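Local coordinates for isochorismatase family protein (Enterococcus faecalis, PDB 2A67) that is of uncertain function but belongs to the isochorismatase family and is probably a hydrolase, at residues Leu104-Val109 / Tyr127-Thr132; Ala6-Asp11 / Pro46-Gln51. All blocks are in the same frame, centred on the assembly; numbering follows the deposited sequence.

How the contacts relate
Both contacts join parallel neighbours in one sheet: contact 2 pairs strand 5-10 with 47-52, and contact 1 pairs strand 103-109 with 128-137. Strands 5-10 and 103-109 are themselves adjacent, so L8 N to E105 O and I10 N to A107 O, both probable hydrogen bonds at 2.8 Å, carry the sheet across from one contact to the other. Contact 2 is the more buried, with residues in register along the whole ladder and almost wholly aliphatic and aromatic packing until D11 at its C-terminal end. Contact 1 is partly buried and more mixed: its strands splay apart, a water fills in for a backbone bond, and a buried carboxylate links it to charged neighbours.

Contact 1 of 2, residues Leu104-Val109 / Tyr127-Thr132; sequences LEIAGV and YTCLMT
L104 and I106 grip T128 and L130 through the tight end of this parallel pair. L104 N gives a nearly straight bond to T128 O (2.8 Å), L104 O takes L130 N, and I106 N reaches L130 O at 2.9 Å. On the face turned to helix 111-125, I106 CD1 rests against C129 SG, while M131, bent at its third torsion, brings the selenomethionine methyl CE back to within 3.2 Å of I106 O. The other face carries E105. With CG anti to the backbone N (chi1 -177°) and the chain extended beyond, its carboxylate travels past L130 to T132. T132 OG1 donates to E105 OE2 at 2.6 Å, on the anti side and 34° out of the carboxylate plane. R36 and R5 form salt bridges to this buried group and Y40 OH adds a hydrogen bond, so its charge is probably well balanced.

At the solvent-facing margin of the tight end, exposed T128 turns OG1 to Q102, and partly exposed Y127 meets L104 CD1 in an off-centre CH-pi contact, 4.3 Å from the ring centroid. Beyond I106 the packing slackens: the strands, inclined at 45°, part, and a water bridges I106 O (2.7 Å) to T132 N in place of a direct bond. Strand 103-109, helix 111-125 and strand 128-137 form a beta-alpha-beta unit of the parallel-sheet isochorismatase fold.

Contact 2 of 2, residues Ala6-Asp11 / Pro46-Gln51; sequences ALLLID and PIIFVQ
L9 pairs with F49 in the inner part of a parallel ladder that belongs to a beta-alpha-beta unit, in which helix 26-42 lies on the chain between the strands. Five backbone bonds run from L7 N to P46 O at one end to D11 N to V50 O at the other, and each strand contributes in turn: I48 N to L7 O, L9 N to I48 O, V50 N to L9 O. The axes diverge by just 19°, so residues stay paired along the whole length.

On one face L9 and F49 lie side by side, pointing the same way. L9 CD1 comes obliquely to the F49 ring, 3.6 Å from CE2, and also touches I47 CG2 at 3.9 Å. Across the sheet, L8 carries the packing. With L8 CG anti to the backbone N (chi1 -177°) and chi2 near 66°, L8 CD1 comes to V50 CG2 (3.6 Å) and also touches I48 CG2. Nearer the start, A6 CB meets I48 CD1 at 3.7 Å.

Around this first shell, helix 26-42 backs the L9 face through V33 and Y40, and L66 and T72 touch F49. Helix 111-125 backs the other face, with T118 on L8 and C114 on I10. Beyond the ladder D11 turns off the strand: its OD2 makes a salt bridge to K81 on strand 77-81, and its side chain touches C114, consistent with the Asp-Lys-Cys site of related cysteine hydrolases. Close by, a water in the plane of the F49 ring at its edge donates to both L9 O, at 2.7 Å, and V50 O, at 2.9 Å.

Contact 1 of 2, residues Leu104-Val109 / Tyr127-Thr132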
ATOM      1  N   LEU D 104      -4.014  10.283 -12.128  1.00 24.74           N
ATOM      2  CA  LEU D 104      -4.130   8.900 -12.577  1.00 25.08           C
ATOM      3  C   LEU D 104      -5.483   8.429 -12.152  1.00 24.39           C
ATOM      4  O   LEU D 104      -5.806   8.489 -10.970  1.00 25.09           O
ATOM      5  CB  LEU D 104      -3.090   8.003 -11.814  1.00 24.29           C
ATOM      6  CG  LEU D 104      -1.637   8.345 -12.122  1.00 26.29           C
ATOM      7  CD1 LEU D 104      -0.680   7.515 -11.228  1.00 25.09           C
ATOM      8  CD2 LEU D 104      -1.398   8.100 -13.656  1.00 26.86           C
ATOM      9  N   GLU D 105      -6.252   7.922 -13.103  1.00 24.90           N
ATOM     10  CA  GLU D 105      -7.489   7.184 -12.806  1.00 26.40           C
ATOM     11  C   GLU D 105      -7.168   5.685 -12.888  1.00 26.19           C
ATOM     12  O   GLU D 105      -6.860   5.171 -13.951  1.00 27.26           O
ATOM     13  CB  GLU D 105      -8.622   7.511 -13.806  1.00 26.13           C
ATOM     14  CG  GLU D 105      -9.938   6.805 -13.449  1.00 26.68           C
ATOM     15  CD  GLU D 105     -11.104   7.192 -14.374  1.00 29.10           C
ATOM     16  OE1 GLU D 105     -11.060   8.285 -15.022  1.00 26.99           O
ATOM     17  OE2 GLU D 105     -12.072   6.407 -14.403  1.00 27.97           O
ATOM     18  N   ILE D 106      -7.315   4.983 -11.777  1.00 26.91           N
ATOM     19  CA  ILE D 106      -6.797   3.615 -11.657  1.00 26.41           C
ATOM     20  C   ILE D 106      -7.886   2.551 -11.622  1.00 26.96           C
ATOM     21  O   ILE D 106      -8.913   2.696 -10.955  1.00 25.55           O
ATOM     22  CB  ILE D 106      -5.885   3.529 -10.395  1.00 26.52           C
ATOM     23  CG1 ILE D 106      -4.665   4.450 -10.592  1.00 26.72           C
ATOM     24  CG2 ILE D 106      -5.369   2.050 -10.144  1.00 26.40           C
ATOM     25  CD1 ILE D 106      -3.915   4.876  -9.330  1.00 27.05           C
ATOM     26  N   ALA D 107      -7.639   1.439 -12.310  1.00 26.32           N
ATOM     27  CA  ALA D 107      -8.534   0.279 -12.287  1.00 26.40           C
ATOM     28  C   ALA D 107      -7.636  -0.964 -12.448  1.00 26.24           C
ATOM     29  O   ALA D 107      -6.482  -0.841 -12.897  1.00 25.54           O
ATOM     30  CB  ALA D 107      -9.563   0.376 -13.451  1.00 26.23           C
ATOM     31  N   GLY D 108      -8.122  -2.112 -11.995  1.00 27.02           N
ATOM     32  CA  GLY D 108      -7.476  -3.395 -12.387  1.00 27.29           C
ATOM     33  C   GLY D 108      -7.698  -4.463 -11.371  1.00 27.28           C
ATOM     34  O   GLY D 108      -8.627  -4.390 -10.577  1.00 24.99           O
ATOM     35  N   VAL D 109      -6.794  -5.449 -11.392  1.00 28.39           N
ATOM     36  CA  VAL D 109      -6.822  -6.635 -10.541  1.00 29.01           C
ATOM     37  C   VAL D 109      -5.361  -6.929 -10.166  1.00 28.95           C
ATOM     38  O   VAL D 109      -4.454  -6.483 -10.878  1.00 28.99           O
ATOM     39  CB  VAL D 109      -7.426  -7.881 -11.317  1.00 30.78           C
ATOM     40  CG1 VAL D 109      -8.857  -7.554 -11.869  1.00 28.31           C
ATOM     41  CG2 VAL D 109      -6.513  -8.243 -12.494  1.00 29.88           C
ATOM     42  N   TYR D 127       1.264  11.798  -7.128  1.00 23.91           N
ATOM     43  CA  TYR D 127       0.194  11.845  -8.159  1.00 24.81           C
ATOM     44  C   TYR D 127      -1.131  12.000  -7.501  1.00 25.51           C
ATOM     45  O   TYR D 127      -1.331  11.523  -6.362  1.00 25.41           O
ATOM     46  CB  TYR D 127       0.121  10.608  -9.107  1.00 25.30           C
ATOM     47  CG  TYR D 127       1.374  10.412  -9.904  1.00 26.29           C
ATOM     48  CD1 TYR D 127       1.579  11.110 -11.106  1.00 28.11           C
ATOM     49  CD2 TYR D 127       2.392   9.544  -9.440  1.00 29.79           C
ATOM     50  CE1 TYR D 127       2.760  10.966 -11.816  1.00 25.82           C
ATOM     51  CE2 TYR D 127       3.593   9.338 -10.193  1.00 27.48           C
ATOM     52  CZ  TYR D 127       3.751  10.064 -11.370  1.00 29.12           C
ATOM     53  OH  TYR D 127       4.892   9.943 -12.147  1.00 31.00           O
ATOM     54  N   THR D 128      -2.030  12.689  -8.219  1.00 24.99           N
ATOM     55  CA  THR D 128      -3.435  12.796  -7.839  1.00 26.08           C
ATOM     56  C   THR D 128      -4.197  11.564  -8.328  1.00 26.34           C
ATOM     57  O   THR D 128      -4.212  11.290  -9.521  1.00 28.59           O
ATOM     58  CB  THR D 128      -4.050  14.175  -8.365  1.00 25.45           C
ATOM     59  OG1 THR D 128      -3.282  15.238  -7.784  1.00 27.39           O
ATOM     60  CG2 THR D 128      -5.540  14.282  -8.008  1.00 27.93           C
ATOM     61  N   CYS D 129      -4.790  10.789  -7.417  1.00 25.89           N
ATOM     62  CA  CYS D 129      -5.391   9.518  -7.846  1.00 26.81           C
ATOM     63  C   CYS D 129      -6.902   9.605  -7.807  1.00 26.52           C
ATOM     64  O   CYS D 129      -7.464  10.272  -6.907  1.00 24.50           O
ATOM     65  CB  CYS D 129      -4.893   8.360  -6.977  1.00 25.87           C
ATOM     66  SG  CYS D 129      -3.094   8.217  -7.162  1.00 28.60           S
ATOM     67  N   LEU D 130      -7.516   8.951  -8.803  1.00 25.32           N
ATOM     68  CA  LEU D 130      -8.975   8.883  -9.004  1.00 25.90           C
ATOM     69  C   LEU D 130      -9.365   7.434  -9.272  1.00 27.31           C
ATOM     70  O   LEU D 130      -8.554   6.672  -9.719  1.00 27.14           O
ATOM     71  CB  LEU D 130      -9.378   9.694 -10.238  1.00 25.03           C
ATOM     72  CG  LEU D 130      -8.933  11.178 -10.231  1.00 24.48           C
ATOM     73  CD1 LEU D 130      -9.224  11.746 -11.602  1.00 23.00           C
ATOM     74  CD2 LEU D 130      -9.564  11.999  -9.107  1.00 23.35           C
HETATM   75  N   MSE D 131     -10.612   7.079  -9.021  1.00 27.97           N
HETATM   76  CA  MSE D 131     -11.108   5.768  -9.365  1.00 28.34           C
HETATM   77  C   MSE D 131     -12.602   5.785  -9.717  1.00 27.79           C
HETATM   78  O   MSE D 131     -13.398   6.400  -9.024  1.00 27.36           O
HETATM   79  CB  MSE D 131     -10.923   4.840  -8.180  1.00 26.35           C
HETATM   80  CG  MSE D 131     -11.346   3.424  -8.484  1.00 29.42           C
HETATM   81 SE   MSE D 131     -10.672   2.167  -7.102  1.00 33.20          SE
HETATM   82  CE  MSE D 131      -8.989   1.607  -7.940  1.00 27.38           C
ATOM     83  N   THR D 132     -12.984   5.073 -10.762  1.00 28.05           N
ATOM     84  CA  THR D 132     -14.404   4.850 -11.049  1.00 29.15           C
ATOM     85  C   THR D 132     -14.833   3.693 -10.147  1.00 29.57           C
ATOM     86  O   THR D 132     -14.169   2.641 -10.117  1.00 30.67           O
ATOM     87  CB  THR D 132     -14.611   4.544 -12.567  1.00 27.71           C
ATOM     88  OG1 THR D 132     -14.327   5.727 -13.312  1.00 28.08           O
ATOM     89  CG2 THR D 132     -16.030   4.067 -12.899  1.00 29.85           C
TER
HETATM   90  O   HOH W   1     -11.284   3.366 -12.099  1.00 25.58           O

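Contact 2 of 2, residues Ala6-Asp11 / Pro46-Gln51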
ATOM      1  N   ALA D   6      -4.266  10.427 -16.993  1.00 27.15           N
ATOM      2  CA  ALA D   6      -4.192   9.144 -17.651  1.00 27.05           C
ATOM      3  C   ALA D   6      -5.083   8.147 -16.949  1.00 27.32           C
ATOM      4  O   ALA D   6      -5.322   8.244 -15.737  1.00 28.73           O
ATOM      5  CB  ALA D   6      -2.728   8.584 -17.638  1.00 26.84           C
ATOM      6  N   LEU D   7      -5.554   7.191 -17.728  1.00 26.52           N
ATOM      7  CA  LEU D   7      -6.238   6.027 -17.240  1.00 26.88           C
ATOM      8  C   LEU D   7      -5.181   4.886 -17.120  1.00 27.38           C
ATOM      9  O   LEU D   7      -4.530   4.516 -18.114  1.00 27.46           O
ATOM     10  CB  LEU D   7      -7.288   5.620 -18.247  1.00 25.92           C
ATOM     11  CG  LEU D   7      -8.300   4.525 -17.900  1.00 27.53           C
ATOM     12  CD1 LEU D   7      -9.162   4.918 -16.659  1.00 26.94           C
ATOM     13  CD2 LEU D   7      -9.190   4.264 -19.107  1.00 27.18           C
ATOM     14  N   LEU D   8      -5.027   4.353 -15.904  1.00 27.76           N
ATOM     15  CA  LEU D   8      -4.031   3.365 -15.627  1.00 27.98           C
ATOM     16  C   LEU D   8      -4.733   2.033 -15.312  1.00 28.80           C
ATOM     17  O   LEU D   8      -5.403   1.912 -14.267  1.00 27.85           O
ATOM     18  CB  LEU D   8      -3.126   3.836 -14.478  1.00 28.16           C
ATOM     19  CG  LEU D   8      -1.938   2.895 -14.101  1.00 28.85           C
ATOM     20  CD1 LEU D   8      -0.956   2.852 -15.296  1.00 23.86           C
ATOM     21  CD2 LEU D   8      -1.266   3.438 -12.835  1.00 28.36           C
ATOM     22  N   LEU D   9      -4.575   1.044 -16.209  1.00 27.47           N
ATOM     23  CA  LEU D   9      -5.391  -0.173 -16.180  1.00 28.58           C
ATOM     24  C   LEU D   9      -4.493  -1.369 -15.876  1.00 29.81           C
ATOM     25  O   LEU D   9      -3.702  -1.759 -16.723  1.00 29.95           O
ATOM     26  CB  LEU D   9      -6.129  -0.369 -17.519  1.00 28.44           C
ATOM     27  CG  LEU D   9      -7.082   0.793 -17.950  1.00 28.90           C
ATOM     28  CD1 LEU D   9      -7.673   0.487 -19.276  1.00 26.96           C
ATOM     29  CD2 LEU D   9      -8.157   1.015 -16.900  1.00 25.81           C
ATOM     30  N   ILE D  10      -4.631  -1.923 -14.672  1.00 30.25           N
ATOM     31  CA  ILE D  10      -3.613  -2.790 -14.106  1.00 30.12           C
ATOM     32  C   ILE D  10      -3.964  -4.286 -14.244  1.00 29.37           C
ATOM     33  O   ILE D  10      -4.982  -4.792 -13.733  1.00 28.19           O
ATOM     34  CB  ILE D  10      -3.294  -2.422 -12.625  1.00 30.12           C
ATOM     35  CG1 ILE D  10      -2.812  -0.969 -12.506  1.00 28.66           C
ATOM     36  CG2 ILE D  10      -2.248  -3.468 -12.011  1.00 32.00           C
ATOM     37  CD1 ILE D  10      -2.924  -0.438 -11.080  1.00 26.18           C
ATOM     38  N   ASP D  11      -3.091  -4.981 -14.954  1.00 31.19           N
ATOM     39  CA  ASP D  11      -3.065  -6.465 -15.004  1.00 31.59           C
ATOM     40  C   ASP D  11      -4.375  -7.099 -15.409  1.00 30.61           C
ATOM     41  O   ASP D  11      -4.764  -8.129 -14.847  1.00 33.02           O
ATOM     42  CB  ASP D  11      -2.631  -7.074 -13.648  1.00 32.53           C
ATOM     43  CG  ASP D  11      -1.181  -6.761 -13.260  1.00 33.11           C
ATOM     44  OD1 ASP D  11      -0.428  -6.135 -14.019  1.00 34.26           O
ATOM     45  OD2 ASP D  11      -0.768  -7.153 -12.153  1.00 36.45           O
ATOM     46  N   PRO D  46      -4.242   9.978 -22.449  1.00 29.60           N
ATOM     47  CA  PRO D  46      -3.446   8.723 -22.460  1.00 29.18           C
ATOM     48  C   PRO D  46      -4.096   7.553 -21.688  1.00 28.30           C
ATOM     49  O   PRO D  46      -4.621   7.743 -20.594  1.00 27.23           O
ATOM     50  CB  PRO D  46      -2.127   9.132 -21.804  1.00 30.70           C
ATOM     51  CG  PRO D  46      -2.128  10.598 -21.612  1.00 30.17           C
ATOM     52  CD  PRO D  46      -3.551  11.099 -21.753  1.00 29.93           C
ATOM     53  N   ILE D  47      -4.026   6.346 -22.255  1.00 27.31           N
ATOM     54  CA  ILE D  47      -4.539   5.147 -21.637  1.00 26.20           C
ATOM     55  C   ILE D  47      -3.313   4.198 -21.555  1.00 26.55           C
ATOM     56  O   ILE D  47      -2.610   3.999 -22.552  1.00 27.07           O
ATOM     57  CB  ILE D  47      -5.640   4.432 -22.457  1.00 25.05           C
ATOM     58  CG1 ILE D  47      -6.849   5.396 -22.719  1.00 27.95           C
ATOM     59  CG2 ILE D  47      -5.955   3.021 -21.767  1.00 26.63           C
ATOM     60  CD1 ILE D  47      -7.785   4.937 -23.818  1.00 26.02           C
ATOM     61  N   ILE D  48      -3.038   3.713 -20.357  1.00 25.63           N
ATOM     62  CA  ILE D  48      -1.807   2.933 -20.065  1.00 26.72           C
ATOM     63  C   ILE D  48      -2.220   1.601 -19.478  1.00 28.18           C
ATOM     64  O   ILE D  48      -2.822   1.547 -18.393  1.00 30.09           O
ATOM     65  CB  ILE D  48      -0.901   3.649 -19.082  1.00 25.62           C
ATOM     66  CG1 ILE D  48      -0.578   5.068 -19.565  1.00 26.61           C
ATOM     67  CG2 ILE D  48       0.446   2.839 -18.841  1.00 26.23           C
ATOM     68  CD1 ILE D  48      -0.112   6.049 -18.459  1.00 27.04           C
ATOM     69  N   PHE D  49      -1.897   0.508 -20.182  1.00 27.87           N
ATOM     70  CA  PHE D  49      -2.160  -0.820 -19.675  1.00 29.00           C
ATOM     71  C   PHE D  49      -0.895  -1.344 -18.999  1.00 29.62           C
ATOM     72  O   PHE D  49       0.207  -1.266 -19.572  1.00 31.82           O
ATOM     73  CB  PHE D  49      -2.505  -1.775 -20.817  1.00 28.72           C
ATOM     74  CG  PHE D  49      -3.844  -1.539 -21.427  1.00 28.75           C
ATOM     75  CD1 PHE D  49      -3.972  -0.729 -22.560  1.00 29.91           C
ATOM     76  CD2 PHE D  49      -4.977  -2.120 -20.887  1.00 27.32           C
ATOM     77  CE1 PHE D  49      -5.183  -0.524 -23.131  1.00 32.41           C
ATOM     78  CE2 PHE D  49      -6.222  -1.903 -21.480  1.00 30.03           C
ATOM     79  CZ  PHE D  49      -6.309  -1.108 -22.594  1.00 32.54           C
ATOM     80  N   VAL D  50      -1.045  -1.877 -17.796  1.00 29.29           N
ATOM     81  CA  VAL D  50       0.087  -2.542 -17.101  1.00 29.13           C
ATOM     82  C   VAL D  50      -0.125  -4.061 -17.200  1.00 29.40           C
ATOM     83  O   VAL D  50      -1.217  -4.566 -16.958  1.00 30.93           O
ATOM     84  CB  VAL D  50       0.237  -2.056 -15.627  1.00 29.57           C
ATOM     85  CG1 VAL D  50       1.394  -2.800 -14.940  1.00 29.02           C
ATOM     86  CG2 VAL D  50       0.489  -0.479 -15.617  1.00 28.02           C
ATOM     87  N   GLN D  51       0.909  -4.763 -17.642  1.00 29.54           N
ATOM     88  CA  GLN D  51       0.872  -6.216 -17.734  1.00 28.38           C
ATOM     89  C   GLN D  51       2.011  -6.807 -16.919  1.00 27.27           C
ATOM     90  O   GLN D  51       3.181  -6.402 -17.039  1.00 26.39           O
ATOM     91  CB  GLN D  51       0.978  -6.655 -19.191  1.00 28.48           C
ATOM     92  CG  GLN D  51      -0.261  -6.292 -20.011  1.00 29.45           C
ATOM     93  CD  GLN D  51      -0.068  -6.528 -21.475  1.00 30.24           C
ATOM     94  OE1 GLN D  51       0.356  -5.634 -22.202  1.00 30.38           O
ATOM     95  NE2 GLN D  51      -0.344  -7.754 -21.930  1.00 30.59           N
TER
HETATM   96  O   HOH W   2      -3.940  -4.159 -18.014  1.00 25.04           O